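Local atomic coordinates of Mannose/sialic acid-binding lectin (Polygonatum cyrtonema, PDB entry 3A0C), a protein that probably binds mannose-type carbohydrates through the bulb-type lectin domain that makes up this chain, an anti-HIV lectin of the beta-prism II fold. Residues Cys30-Tyr35 against Cys53-His58. Residues are numbered along the deposited sequence; the frame is centred on the assembly and turned at random.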
loop_
_atom_site.group_PDB
_atom_site.type_symbol
_atom_site.label_atom_id
_atom_site.label_comp_id
_atom_site.label_asym_id
_atom_site.label_seq_id
_atom_site.Cartn_x
_atom_site.Cartn_y
_atom_site.Cartn_z
ATOM N N CYS A 30 15.502 16.603 -7.443
ATOM C CA CYS A 30 15.165 15.421 -8.237
ATOM C C CYS A 30 15.658 14.128 -7.650
ATOM O O CYS A 30 15.575 13.080 -8.280
ATOM C CB CYS A 30 15.692 15.548 -9.661
ATOM S SG CYS A 30 14.702 16.687 -10.662
ATOM N N ASN A 31 16.178 14.197 -6.440
ATOM C CA ASN A 31 16.678 13.003 -5.805
ATOM C C ASN A 31 15.542 12.360 -5.040
ATOM O O ASN A 31 14.935 12.988 -4.184
ATOM C CB ASN A 31 17.836 13.355 -4.872
ATOM C CG ASN A 31 18.654 12.142 -4.474
ATOM O OD1 ASN A 31 18.701 11.136 -5.191
ATOM N ND2 ASN A 31 19.314 12.231 -3.332
ATOM N N PHE A 32 15.236 11.110 -5.372
ATOM C CA PHE A 32 14.170 10.388 -4.687
ATOM C C PHE A 32 14.845 9.570 -3.593
ATOM O O PHE A 32 15.495 8.556 -3.868
ATOM C CB PHE A 32 13.423 9.482 -5.670
ATOM C CG PHE A 32 12.229 8.807 -5.076
ATOM C CD1 PHE A 32 11.263 9.549 -4.410
ATOM C CD2 PHE A 32 12.067 7.428 -5.183
ATOM C CE1 PHE A 32 10.152 8.933 -3.854
ATOM C CE2 PHE A 32 10.949 6.796 -4.627
ATOM C CZ PHE A 32 9.993 7.552 -3.962
ATOM N N VAL A 33 14.687 10.014 -2.346
ATOM C CA VAL A 33 15.332 9.356 -1.220
ATOM C C VAL A 33 14.453 8.949 -0.029
ATOM O O VAL A 33 13.456 9.600 0.300
ATOM C CB VAL A 33 16.530 10.236 -0.732
ATOM C CG1 VAL A 33 16.270 11.689 -1.051
ATOM C CG2 VAL A 33 16.752 10.058 0.749
ATOM N N LEU A 34 14.848 7.853 0.608
ATOM C CA LEU A 34 14.149 7.311 1.770
ATOM C C LEU A 34 14.876 7.725 3.041
ATOM O O LEU A 34 16.057 7.438 3.192
ATOM C CB LEU A 34 14.106 5.780 1.681
ATOM C CG LEU A 34 13.586 4.999 2.883
ATOM C CD1 LEU A 34 12.187 5.447 3.255
ATOM C CD2 LEU A 34 13.588 3.531 2.534
ATOM N N TYR A 35 14.179 8.404 3.949
ATOM C CA TYR A 35 14.785 8.841 5.201
ATOM C C TYR A 35 14.340 8.032 6.399
ATOM O O TYR A 35 13.175 7.654 6.506
ATOM C CB TYR A 35 14.462 10.303 5.466
ATOM C CG TYR A 35 15.239 11.237 4.581
ATOM C CD1 TYR A 35 16.580 11.501 4.827
ATOM C CD2 TYR A 35 14.642 11.834 3.476
ATOM C CE1 TYR A 35 17.321 12.341 3.991
ATOM C CE2 TYR A 35 15.366 12.675 2.631
ATOM C CZ TYR A 35 16.712 12.919 2.897
ATOM O OH TYR A 35 17.460 13.703 2.054
ATOM N N CYS A 53 10.988 17.829 -10.604
ATOM C CA CYS A 53 10.728 16.401 -10.788
ATOM C C CYS A 53 9.480 15.890 -10.053
ATOM O O CYS A 53 9.015 16.491 -9.077
ATOM C CB CYS A 53 11.926 15.564 -10.326
ATOM S SG CYS A 53 13.311 15.485 -11.501
ATOM N N ARG A 54 8.954 14.776 -10.556
ATOM C CA ARG A 54 7.796 14.102 -9.983
ATOM C C ARG A 54 8.052 12.612 -10.155
ATOM O O ARG A 54 8.722 12.201 -11.090
ATOM C CB ARG A 54 6.507 14.488 -10.707
ATOM C CG ARG A 54 6.447 14.075 -12.161
ATOM C CD ARG A 54 5.149 14.534 -12.809
ATOM N NE ARG A 54 5.270 14.675 -14.260
ATOM C CZ ARG A 54 5.188 13.672 -15.124
ATOM N NH1 ARG A 54 4.978 12.431 -14.699
ATOM N NH2 ARG A 54 5.319 13.914 -16.417
ATOM N N LEU A 55 7.551 11.810 -9.230
ATOM C CA LEU A 55 7.721 10.367 -9.311
ATOM C C LEU A 55 6.368 9.804 -9.699
ATOM O O LEU A 55 5.417 9.882 -8.934
ATOM C CB LEU A 55 8.155 9.793 -7.958
ATOM C CG LEU A 55 8.284 8.265 -7.948
ATOM C CD1 LEU A 55 9.684 7.839 -8.377
ATOM C CD2 LEU A 55 7.964 7.750 -6.562
ATOM N N THR A 56 6.277 9.236 -10.889
ATOM C CA THR A 56 5.024 8.698 -11.358
ATOM C C THR A 56 5.055 7.179 -11.406
ATOM O O THR A 56 6.030 6.591 -11.878
ATOM C CB THR A 56 4.700 9.220 -12.779
ATOM O OG1 THR A 56 4.752 10.649 -12.793
ATOM C CG2 THR A 56 3.329 8.779 -13.209
ATOM N N LEU A 57 4.002 6.549 -10.882
ATOM C CA LEU A 57 3.870 5.096 -10.963
ATOM C C LEU A 57 2.781 4.846 -12.030
ATOM O O LEU A 57 1.609 5.112 -11.803
ATOM C CB LEU A 57 3.442 4.484 -9.618
ATOM C CG LEU A 57 3.142 2.972 -9.659
ATOM C CD1 LEU A 57 4.370 2.225 -10.114
ATOM C CD2 LEU A 57 2.706 2.468 -8.301
ATOM N N HIS A 58 3.179 4.362 -13.200
ATOM C CA HIS A 58 2.243 4.099 -14.293
ATOM C C HIS A 58 1.409 2.850 -14.054
ATOM O O HIS A 58 1.755 2.012 -13.221
ATOM C CB HIS A 58 3.010 3.947 -15.608
ATOM C CG HIS A 58 3.763 5.173 -16.003
ATOM N ND1 HIS A 58 3.132 6.335 -16.390
ATOM C CD2 HIS A 58 5.091 5.439 -16.024
ATOM C CE1 HIS A 58 4.040 7.265 -16.631
ATOM N NE2 HIS A 58 5.237 6.748 -16.416
#
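C30 and C53 are joined by a disulfide, SG to SG 2.0 Å, with a dihedral of 92° about the S-S bond, close to the unstrained right angle. The bridge holds the two CA atoms 5.2 Å apart. Two residues further along each chain the backbones have already parted, and side chains make up the difference. The F32 side chain meets that of L55 at about a right angle: CD2 of L55 comes within 3.3 Å of F32 CZ, while L55 CD1 makes a CH-pi contact over the same ring face, 4.1 Å from the centroid. With CG anti to the backbone N (chi1 -174°), F32 carries its ring into the core, where L24, L10 and I65 also pack on it. This is the interior of a beta-prism II fold: the bridge ties the loop residues that lead into strands 32-36 and 54-57, which belong to different four-stranded sheets, and F32 on L55 packs the strands themselves together; no hydrogen bond links the two segments directly. These four residues, all buried, form the tight part. Past L55 the strands diverge. R54, just before it, is partly exposed, leaves the backbone on the side turned away from 30-35 and makes no contact there. Its NH1 donates a bent hydrogen bond, 131° at the hydrogen, to T56 OG1, 2.6 Å away and nearly in the guanidinium plane, while NH2 has a weak hydrogen bond to N70 OD1.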